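Local coordinates for peptidase S9 prolyl oligopeptidase catalytic domain-containing protein (Pyrococcus horikoshii, PDB 4HXF), which probably cleaves acylated amino acids from peptides as a hexameric, self-compartmentalizing serine protease of the prolyl oligopeptidase family, at residues 108-113 with 176-181; 168-173 with 185-190; 199-204 with 213-218. One frame throughout, in Å; residues are numbered along the deposited sequence.

Interaction 1: residues 108-113 with 176-181; sequences SIEWNQ and GIWHGD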
loop_
_atom_site.group_PDB
_atom_site.type_symbol
_atom_site.label_atom_id
_atom_site.label_comp_id
_atom_site.label_asym_id
_atom_site.label_seq_id
_atom_site.Cartn_x
_atom_site.Cartn_y
_atom_site.Cartn_z
ATOM N N SER A 108 30.754 -13.496 6.086
ATOM C CA SER A 108 31.810 -13.194 7.090
ATOM C C SER A 108 32.364 -11.813 6.809
ATOM O O SER A 108 32.496 -11.451 5.659
ATOM C CB SER A 108 33.000 -14.148 7.190
ATOM O OG SER A 108 33.809 -14.335 5.992
ATOM N N ILE A 109 32.795 -11.147 7.886
ATOM C CA ILE A 109 33.544 -9.884 7.813
ATOM C C ILE A 109 34.693 -9.918 8.797
ATOM O O ILE A 109 34.505 -10.369 9.907
ATOM C CB ILE A 109 32.728 -8.550 8.010
ATOM C CG1 ILE A 109 31.781 -8.640 9.229
ATOM C CG2 ILE A 109 31.869 -8.289 6.725
ATOM C CD1 ILE A 109 31.178 -7.266 9.573
ATOM N N GLU A 110 35.856 -9.456 8.392
ATOM C CA GLU A 110 37.058 -9.419 9.244
ATOM C C GLU A 110 37.900 -8.195 8.950
ATOM O O GLU A 110 38.244 -7.930 7.747
ATOM C CB GLU A 110 37.959 -10.695 8.964
ATOM C CG GLU A 110 39.225 -10.823 9.711
ATOM C CD GLU A 110 40.301 -11.904 9.220
ATOM O OE1 GLU A 110 40.195 -12.522 8.235
ATOM O OE2 GLU A 110 41.326 -11.981 9.887
ATOM N N TRP A 111 38.345 -7.492 10.009
ATOM C CA TRP A 111 39.296 -6.378 9.770
ATOM C C TRP A 111 40.646 -6.799 9.386
ATOM O O TRP A 111 41.237 -7.739 9.991
ATOM C CB TRP A 111 39.443 -5.570 11.044
ATOM C CG TRP A 111 38.258 -4.758 11.415
ATOM C CD1 TRP A 111 37.331 -5.022 12.385
ATOM C CD2 TRP A 111 37.894 -3.458 10.846
ATOM N NE1 TRP A 111 36.407 -3.984 12.472
ATOM C CE2 TRP A 111 36.743 -2.992 11.595
ATOM C CE3 TRP A 111 38.398 -2.675 9.837
ATOM C CZ2 TRP A 111 36.091 -1.800 11.300
ATOM C CZ3 TRP A 111 37.763 -1.453 9.566
ATOM C CH2 TRP A 111 36.670 -0.993 10.274
ATOM N N ASN A 112 41.254 -6.031 8.478
ATOM C CA ASN A 112 42.697 -5.992 8.295
ATOM C C ASN A 112 43.331 -5.332 9.508
ATOM O O ASN A 112 42.696 -4.491 10.220
ATOM C CB ASN A 112 42.963 -5.230 7.019
ATOM C CG ASN A 112 44.460 -5.210 6.598
ATOM O OD1 ASN A 112 45.226 -4.317 6.997
ATOM N ND2 ASN A 112 44.871 -6.248 5.870
ATOM N N GLN A 113 44.594 -5.646 9.698
ATOM C CA GLN A 113 45.435 -5.033 10.731
ATOM C C GLN A 113 45.468 -3.492 10.658
ATOM O O GLN A 113 45.762 -2.836 11.665
ATOM C CB GLN A 113 46.844 -5.627 10.610
ATOM C CG GLN A 113 47.624 -5.172 9.354
ATOM C CD GLN A 113 48.979 -5.958 9.132
ATOM O OE1 GLN A 113 49.463 -6.692 10.031
ATOM N NE2 GLN A 113 49.567 -5.790 7.956
ATOM N N GLY A 176 38.410 -17.615 3.518
ATOM C CA GLY A 176 39.529 -16.679 3.471
ATOM C C GLY A 176 39.704 -15.943 4.732
ATOM O O GLY A 176 38.743 -15.592 5.334
ATOM N N ILE A 177 40.957 -15.713 5.091
ATOM C CA ILE A 177 41.360 -14.885 6.206
ATOM C C ILE A 177 42.445 -13.903 5.792
ATOM O O ILE A 177 43.260 -14.179 4.902
ATOM C CB ILE A 177 41.805 -15.690 7.444
ATOM C CG1 ILE A 177 43.011 -16.558 7.102
ATOM C CG2 ILE A 177 40.654 -16.588 7.943
ATOM C CD1 ILE A 177 43.774 -17.040 8.308
ATOM N N TRP A 178 42.548 -12.811 6.514
ATOM C CA TRP A 178 43.736 -11.997 6.404
ATOM C C TRP A 178 44.997 -12.641 6.973
ATOM O O TRP A 178 44.973 -13.276 8.001
ATOM C CB TRP A 178 43.566 -10.659 7.105
ATOM C CG TRP A 178 42.615 -9.659 6.454
ATOM C CD1 TRP A 178 41.408 -9.250 6.927
ATOM C CD2 TRP A 178 42.851 -8.920 5.244
ATOM N NE1 TRP A 178 40.883 -8.298 6.186
ATOM C CE2 TRP A 178 41.666 -8.049 5.109
ATOM C CE3 TRP A 178 43.822 -8.934 4.251
ATOM C CZ2 TRP A 178 41.502 -7.231 4.051
ATOM C CZ3 TRP A 178 43.690 -8.034 3.188
ATOM C CH2 TRP A 178 42.524 -7.226 3.081
ATOM N N HIS A 179 46.117 -12.378 6.300
ATOM C CA HIS A 179 47.428 -12.692 6.826
ATOM C C HIS A 179 48.293 -11.495 6.495
ATOM O O HIS A 179 48.906 -11.382 5.415
ATOM C CB HIS A 179 47.961 -13.995 6.232
ATOM C CG HIS A 179 49.334 -14.378 6.786
ATOM N ND1 HIS A 179 49.540 -14.632 8.083
ATOM C CD2 HIS A 179 50.579 -14.596 6.123
ATOM C CE1 HIS A 179 50.863 -14.883 8.284
ATOM N NE2 HIS A 179 51.491 -14.884 7.075
ATOM N N GLY A 180 48.287 -10.551 7.425
ATOM C CA GLY A 180 48.947 -9.252 7.186
ATOM C C GLY A 180 48.205 -8.580 6.028
ATOM O O GLY A 180 46.951 -8.452 6.086
ATOM N N ASP A 181 48.902 -8.241 4.945
ATOM C CA ASP A 181 48.309 -7.637 3.719
ATOM C C ASP A 181 47.943 -8.618 2.607
ATOM O O ASP A 181 47.438 -8.225 1.533
ATOM C CB ASP A 181 49.219 -6.531 3.113
ATOM C CG ASP A 181 49.123 -5.255 3.874
ATOM O OD1 ASP A 181 48.045 -4.992 4.461
ATOM O OD2 ASP A 181 50.182 -4.635 4.027
HETATM O O HOH W 1 37.980 -13.623 7.226
HETATM O O HOH W 2 43.308 -13.443 10.183
HETATM O O HOH W 3 47.998 -3.867 6.663
HETATM O O HOH W 4 45.684 -7.974 8.478
#

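Interaction 2: residues 168-173 with 185-190; sequences FEKPRF and VSVPHR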
loop_
_atom_site.group_PDB
_atom_site.type_symbol
_atom_site.label_atom_id
_atom_site.label_comp_id
_atom_site.label_asym_id
_atom_site.label_seq_id
_atom_site.Cartn_x
_atom_site.Cartn_y
_atom_site.Cartn_z
ATOM N N PHE A 168 37.384 -11.228 -5.973
ATOM C CA PHE A 168 37.671 -12.438 -6.756
ATOM C C PHE A 168 36.707 -13.527 -6.312
ATOM O O PHE A 168 36.050 -13.419 -5.293
ATOM C CB PHE A 168 39.126 -12.929 -6.673
ATOM C CG PHE A 168 39.660 -13.199 -5.280
ATOM C CD1 PHE A 168 40.160 -12.153 -4.475
ATOM C CD2 PHE A 168 39.693 -14.495 -4.740
ATOM C CE1 PHE A 168 40.579 -12.387 -3.160
ATOM C CE2 PHE A 168 40.118 -14.719 -3.439
ATOM C CZ PHE A 168 40.584 -13.708 -2.700
ATOM N N GLU A 169 36.657 -14.571 -7.120
ATOM C CA GLU A 169 35.786 -15.736 -6.856
ATOM C C GLU A 169 36.585 -17.030 -6.786
ATOM O O GLU A 169 37.700 -17.154 -7.348
ATOM C CB GLU A 169 34.665 -15.819 -7.874
ATOM C CG GLU A 169 34.944 -16.556 -9.133
ATOM C CD GLU A 169 33.656 -16.655 -10.013
ATOM O OE1 GLU A 169 33.374 -17.732 -10.533
ATOM O OE2 GLU A 169 32.946 -15.667 -10.123
ATOM N N LYS A 170 36.016 -17.970 -6.068
ATOM C CA LYS A 170 36.553 -19.306 -5.933
ATOM C C LYS A 170 35.433 -20.309 -5.966
ATOM O O LYS A 170 34.269 -19.934 -5.910
ATOM C CB LYS A 170 37.292 -19.425 -4.586
ATOM C CG LYS A 170 38.591 -18.689 -4.584
ATOM C CD LYS A 170 39.690 -19.246 -5.523
ATOM C CE LYS A 170 41.036 -18.572 -5.313
ATOM N NZ LYS A 170 41.911 -19.031 -6.440
ATOM N N PRO A 171 35.784 -21.608 -6.092
ATOM C CA PRO A 171 34.731 -22.617 -5.929
ATOM C C PRO A 171 33.913 -22.553 -4.666
ATOM O O PRO A 171 34.345 -21.872 -3.680
ATOM C CB PRO A 171 35.564 -23.938 -5.975
ATOM C CG PRO A 171 36.764 -23.564 -6.751
ATOM C CD PRO A 171 37.128 -22.176 -6.275
ATOM N N ARG A 172 32.660 -23.093 -4.684
ATOM C CA ARG A 172 31.779 -23.115 -3.522
ATOM C C ARG A 172 32.558 -23.724 -2.313
ATOM O O ARG A 172 33.463 -24.598 -2.521
ATOM C CB ARG A 172 30.377 -23.893 -3.764
ATOM C CG ARG A 172 30.485 -25.324 -3.943
ATOM C CD ARG A 172 29.057 -25.884 -4.263
ATOM N NE ARG A 172 28.793 -25.495 -5.594
ATOM C CZ ARG A 172 27.898 -26.114 -6.374
ATOM N NH1 ARG A 172 27.246 -27.083 -5.876
ATOM N NH2 ARG A 172 27.730 -25.769 -7.598
ATOM N N PHE A 173 32.202 -23.267 -1.138
ATOM C CA PHE A 173 32.740 -23.718 0.125
ATOM C C PHE A 173 34.212 -23.367 0.292
ATOM O O PHE A 173 34.901 -24.047 1.031
ATOM C CB PHE A 173 32.466 -25.237 0.211
ATOM C CG PHE A 173 31.385 -25.628 1.112
ATOM C CD1 PHE A 173 31.642 -26.417 2.203
ATOM C CD2 PHE A 173 30.134 -25.166 0.901
ATOM C CE1 PHE A 173 30.605 -26.761 3.058
ATOM C CE2 PHE A 173 29.093 -25.546 1.728
ATOM C CZ PHE A 173 29.347 -26.369 2.751
ATOM N N VAL A 185 43.646 -18.260 1.388
ATOM C CA VAL A 185 42.439 -18.768 0.770
ATOM C C VAL A 185 42.398 -20.267 0.798
ATOM O O VAL A 185 43.312 -20.885 0.254
ATOM C CB VAL A 185 42.213 -18.256 -0.672
ATOM C CG1 VAL A 185 40.903 -18.757 -1.330
ATOM C CG2 VAL A 185 42.284 -16.632 -0.686
ATOM N N SER A 186 41.375 -20.869 1.406
ATOM C CA SER A 186 41.271 -22.351 1.519
ATOM C C SER A 186 40.145 -22.821 0.607
ATOM O O SER A 186 39.003 -22.316 0.746
ATOM C CB SER A 186 41.040 -22.783 2.986
ATOM O OG SER A 186 42.063 -22.270 3.833
ATOM N N VAL A 187 40.461 -23.723 -0.343
ATOM C CA VAL A 187 39.513 -24.096 -1.407
ATOM C C VAL A 187 39.412 -25.638 -1.328
ATOM O O VAL A 187 40.409 -26.335 -1.312
ATOM C CB VAL A 187 40.050 -23.695 -2.785
ATOM C CG1 VAL A 187 39.166 -24.195 -3.891
ATOM C CG2 VAL A 187 40.309 -22.146 -2.851
ATOM N N PRO A 188 38.200 -26.167 -1.372
ATOM C CA PRO A 188 38.126 -27.634 -1.400
ATOM C C PRO A 188 38.887 -28.205 -2.582
ATOM O O PRO A 188 38.783 -27.716 -3.725
ATOM C CB PRO A 188 36.612 -27.874 -1.494
ATOM C CG PRO A 188 35.930 -26.690 -0.944
ATOM C CD PRO A 188 36.862 -25.549 -1.408
ATOM N N HIS A 189 39.646 -29.278 -2.357
ATOM C CA HIS A 189 40.386 -29.883 -3.414
ATOM C C HIS A 189 39.460 -30.688 -4.306
ATOM O O HIS A 189 38.644 -31.382 -3.779
ATOM C CB HIS A 189 41.484 -30.812 -2.811
ATOM C CG HIS A 189 42.294 -31.488 -3.853
ATOM N ND1 HIS A 189 43.403 -30.951 -4.412
ATOM C CD2 HIS A 189 42.110 -32.741 -4.473
ATOM C CE1 HIS A 189 43.864 -31.812 -5.354
ATOM N NE2 HIS A 189 43.047 -32.877 -5.390
ATOM N N ARG A 190 39.701 -30.629 -5.601
ATOM C CA ARG A 190 38.812 -31.357 -6.528
ATOM C C ARG A 190 39.471 -32.618 -7.087
ATOM O O ARG A 190 40.510 -32.520 -7.767
ATOM C CB ARG A 190 38.322 -30.485 -7.666
ATOM C CG ARG A 190 37.221 -31.202 -8.485
ATOM C CD ARG A 190 36.732 -30.306 -9.677
ATOM N NE ARG A 190 36.051 -29.070 -9.242
ATOM C CZ ARG A 190 34.742 -29.029 -8.941
ATOM N NH1 ARG A 190 34.039 -30.095 -9.035
ATOM N NH2 ARG A 190 34.216 -27.920 -8.472
#

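Interaction 3: residues 199-204 with 213-218; sequences YWDIYL and LFEKVS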
loop_
_atom_site.group_PDB
_atom_site.type_symbol
_atom_site.label_atom_id
_atom_site.label_comp_id
_atom_site.label_asym_id
_atom_site.label_seq_id
_atom_site.Cartn_x
_atom_site.Cartn_y
_atom_site.Cartn_z
ATOM N N TYR A 199 39.905 -32.715 1.939
ATOM C CA TYR A 199 41.089 -32.103 1.404
ATOM C C TYR A 199 40.867 -30.711 0.868
ATOM O O TYR A 199 39.873 -30.460 0.251
ATOM C CB TYR A 199 41.654 -32.939 0.288
ATOM C CG TYR A 199 42.070 -34.354 0.720
ATOM C CD1 TYR A 199 41.503 -35.445 0.146
ATOM C CD2 TYR A 199 43.103 -34.579 1.649
ATOM C CE1 TYR A 199 41.825 -36.765 0.543
ATOM C CE2 TYR A 199 43.476 -35.915 1.989
ATOM C CZ TYR A 199 42.843 -36.997 1.399
ATOM O OH TYR A 199 43.117 -38.371 1.717
ATOM N N TRP A 200 41.830 -29.857 1.066
ATOM C CA TRP A 200 41.859 -28.478 0.573
ATOM C C TRP A 200 43.146 -28.169 -0.119
ATOM O O TRP A 200 44.171 -28.817 0.086
ATOM C CB TRP A 200 41.836 -27.507 1.802
ATOM C CG TRP A 200 40.509 -27.464 2.513
ATOM C CD1 TRP A 200 39.421 -26.566 2.260
ATOM C CD2 TRP A 200 40.080 -28.310 3.616
ATOM N NE1 TRP A 200 38.401 -26.805 3.116
ATOM C CE2 TRP A 200 38.728 -27.881 3.964
ATOM C CE3 TRP A 200 40.618 -29.418 4.251
ATOM C CZ2 TRP A 200 38.008 -28.483 4.965
ATOM C CZ3 TRP A 200 39.911 -29.969 5.290
ATOM C CH2 TRP A 200 38.591 -29.580 5.578
ATOM N N ASP A 201 43.087 -27.169 -0.986
ATOM C CA ASP A 201 44.237 -26.466 -1.520
ATOM C C ASP A 201 44.262 -25.084 -0.867
ATOM O O ASP A 201 43.181 -24.505 -0.668
ATOM C CB ASP A 201 44.152 -26.323 -3.022
ATOM C CG ASP A 201 44.024 -27.679 -3.741
ATOM O OD1 ASP A 201 44.517 -28.696 -3.224
ATOM O OD2 ASP A 201 43.450 -27.647 -4.820
ATOM N N ILE A 202 45.406 -24.630 -0.441
ATOM C CA ILE A 202 45.514 -23.369 0.259
ATOM C C ILE A 202 46.446 -22.439 -0.499
ATOM O O ILE A 202 47.571 -22.798 -0.899
ATOM C CB ILE A 202 46.019 -23.589 1.721
ATOM C CG1 ILE A 202 45.176 -24.633 2.456
ATOM C CG2 ILE A 202 46.172 -22.269 2.523
ATOM C CD1 ILE A 202 45.630 -24.979 3.896
ATOM N N TYR A 203 45.938 -21.229 -0.718
ATOM C CA TYR A 203 46.673 -20.201 -1.484
ATOM C C TYR A 203 46.929 -18.950 -0.690
ATOM O O TYR A 203 46.204 -18.635 0.232
ATOM C CB TYR A 203 45.876 -19.789 -2.718
ATOM C CG TYR A 203 45.517 -20.893 -3.612
ATOM C CD1 TYR A 203 46.318 -21.204 -4.716
ATOM C CD2 TYR A 203 44.353 -21.653 -3.388
ATOM C CE1 TYR A 203 45.978 -22.269 -5.550
ATOM C CE2 TYR A 203 44.027 -22.699 -4.241
ATOM C CZ TYR A 203 44.850 -22.978 -5.305
ATOM O OH TYR A 203 44.550 -24.038 -6.173
ATOM N N LEU A 204 47.977 -18.233 -1.058
ATOM C CA LEU A 204 48.264 -16.900 -0.495
ATOM C C LEU A 204 48.011 -15.943 -1.638
ATOM O O LEU A 204 48.632 -16.080 -2.741
ATOM C CB LEU A 204 49.694 -16.837 -0.022
ATOM C CG LEU A 204 50.016 -15.667 0.859
ATOM C CD1 LEU A 204 49.163 -15.650 2.142
ATOM C CD2 LEU A 204 51.529 -15.709 1.128
ATOM N N LEU A 213 50.134 -22.590 -1.429
ATOM C CA LEU A 213 50.951 -22.922 -0.276
ATOM C C LEU A 213 50.939 -24.421 -0.010
ATOM O O LEU A 213 51.948 -25.023 0.419
ATOM C CB LEU A 213 50.480 -22.154 1.005
ATOM C CG LEU A 213 50.550 -20.655 1.067
ATOM C CD1 LEU A 213 50.010 -20.266 2.456
ATOM C CD2 LEU A 213 52.040 -20.172 0.908
ATOM N N PHE A 214 49.754 -24.995 -0.126
ATOM C CA PHE A 214 49.527 -26.391 0.124
ATOM C C PHE A 214 48.626 -26.981 -0.877
ATOM O O PHE A 214 47.617 -26.381 -1.321
ATOM C CB PHE A 214 48.859 -26.658 1.522
ATOM C CG PHE A 214 49.713 -26.282 2.677
ATOM C CD1 PHE A 214 49.553 -25.057 3.286
ATOM C CD2 PHE A 214 50.767 -27.124 3.108
ATOM C CE1 PHE A 214 50.387 -24.618 4.313
ATOM C CE2 PHE A 214 51.594 -26.703 4.185
ATOM C CZ PHE A 214 51.395 -25.452 4.764
ATOM N N GLU A 215 48.851 -28.267 -1.175
ATOM C CA GLU A 215 48.026 -28.959 -2.105
ATOM C C GLU A 215 47.497 -30.233 -1.488
ATOM O O GLU A 215 48.334 -31.060 -1.038
ATOM C CB GLU A 215 48.903 -29.277 -3.317
ATOM C CG GLU A 215 48.284 -30.290 -4.189
ATOM C CD GLU A 215 47.600 -29.705 -5.365
ATOM O OE1 GLU A 215 48.365 -29.260 -6.277
ATOM O OE2 GLU A 215 46.355 -29.805 -5.403
ATOM N N LYS A 216 46.189 -30.433 -1.504
ATOM C CA LYS A 216 45.499 -31.646 -1.029
ATOM C C LYS A 216 45.907 -31.998 0.396
ATOM O O LYS A 216 46.445 -33.123 0.682
ATOM C CB LYS A 216 45.684 -32.799 -2.010
ATOM C CG LYS A 216 44.715 -33.915 -1.807
ATOM C CD LYS A 216 44.790 -34.922 -3.023
ATOM C CE LYS A 216 43.773 -35.996 -2.925
ATOM N NZ LYS A 216 43.614 -36.526 -4.354
ATOM N N VAL A 217 45.678 -31.033 1.279
ATOM C CA VAL A 217 46.008 -31.214 2.719
ATOM C C VAL A 217 44.671 -31.290 3.473
ATOM O O VAL A 217 43.597 -30.810 2.973
ATOM C CB VAL A 217 46.856 -30.105 3.263
ATOM C CG1 VAL A 217 48.313 -30.267 2.729
ATOM C CG2 VAL A 217 46.226 -28.748 2.948
ATOM N N SER A 218 44.655 -31.837 4.718
ATOM C CA SER A 218 43.367 -32.058 5.407
ATOM C C SER A 218 43.264 -31.014 6.498
ATOM O O SER A 218 42.639 -31.260 7.542
ATOM C CB SER A 218 43.326 -33.500 6.000
ATOM O OG SER A 218 43.244 -34.447 4.949
#

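Interaction 1: residues 108-113 with 176-181
W178 lays its indole against the end of strand 106-111 and the N112 that follows it, while E110 reaches back to the backbone N of the tryptophan. Followed outward, W178 meets something different at each step. Its CB passes the carboxylate of E110, 3.8 Å from OE2. Because CG stands anti to the carbonyl carbon (chi1 -71°), the five-membered ring turns toward the other strand: CD1 comes 3.4 Å from W111 O, and NE1 donates to E110 O at 3.1 Å. That oxygen sits at the indole edge in the ring plane, but the N-H approaches from above the carbonyl plane and the bond is bent, 141° at the hydrogen. Farther out N112 covers one face of W178, its CB forming a CH-pi contact 3.9 Å from the centroid of the five-membered ring and its ND2, the amide almost upright on the indole, lying 3.3 Å from CE3 and over CZ3 at the far rim. With an alanine in place of this tryptophan, E110 O would probably lose its indole N-H and N112 the ring face it packs on. N112 OD1 is held by D114 N. Glutamate suits position 110 because its extended chain spans the gap between the strands: OE1 accepts W178 N at 2.9 Å and a water linking it to G176 O. Past the strands, D181, salt-bridged to R117, shares a water with N112 and Q113. Both direct bonds pair a side chain with a backbone atom, so these nearly parallel strands of neighbouring propeller blades, 7.8 Å apart, are joined by side chains rather than by sheet pairing.

Interaction 2: residues 168-173 with 185-190
The F168 ring meets V185 at its edge, where V185 CG2 lies near the ring plane, 3.9 Å from F168 CZ. The rings of W205 and F154 stack with F168, so the phenylalanine presents a flat aromatic surface to them and a rim to the small branched valine. Two puckered proline rings make the other compact contacts. P171 sets its CD 3.7 Å from V187 CG1, the two side chains crossing at about a right angle. P188, on the other strand, packs instead largely against backbone: its CG lies 3.5 Å from F173 O and 3.9 Å from F173 CB, and it also touches the carbonyl oxygen of R172, while the F173 ring itself leads away toward M144. Between these ends K170 packs with its hydrocarbon chain. A bend at chi2 (-67°) folds it across the valines, CE coming 4.0 Å from V185 CG1 and CD 4.0 Å from V187 CG2. A lysine suits this place because its methylenes can cover the valines and its NZ still reaches a salt bridge with E210. In V185 and V187 alike, both methyl branches are used, each touching a residue of the 168-173 segment. S186, between them, points the other way and bonds through OG to A221 N. The strand segments run 7.4 Å apart at 36°, too far for backbone pairing. This is the face-to-face packing of successive blades in a beta-propeller: strand 163-171, outermost in one four-stranded sheet, lies over strand 182-188, the second strand of the next.

Interaction 3: residues 199-204 with 213-218
The segments 199-204 and 213-218 form the last hairpin of a four-stranded propeller blade, an antiparallel pair broken by two beta bulges. W200 pairs with V217 and I202 with F214. K216 and V217 both face W200 in a G1 bulge, for which K216 takes a left-handed backbone conformation (phi 53°, psi 58°). On one face, I202 pushes CD1 as a knob between its neighbours, 4.0 Å from F214 CD1 and 3.9 Å from V217 CG2; the longer CG1-CD1 arm of isoleucine reaches into the hollow between the ring and the valine. At one end L213 rests its CG against L204 CB; at the other, the extended K216 runs across Y199, with CG over the ring face, 4.1 Å from its centroid. This leaves K216 NZ to reach D191. Beside the G1 bulge, D201 OD1 accepts K216 N nearly along the C-O axis and also H189 ND1; these donors probably offset the nearby carboxylate of E215. E215 in turn pairs with K212. At the classic bulge, where L213 and F214 both face I202, I202 O takes two donors, L213 N at 2.6 Å and F214 N at 3.2 Å.

All three contacts involve the blade formed by residues 175-217. Interactions 1 and 2 join it to the preceding blade, at its first and second strands, with centres about 17 Å apart; interaction 3 binds together its last two strands. Interactions 2 and 3, centres about 10 Å apart, are the most closely coupled: V185 O lies 2.8 Å from Y203 N, and H189 packs on E215 and K216. The centres of interactions 1 and 3 are about 18 Å apart, and their nearest atoms, about 4 Å apart, do not touch. The inhibitor in the peptidase pocket, which includes S466 and H578, is about 11 Å from the F173 side chain; W200's is about 9 Å from a magnesium ion.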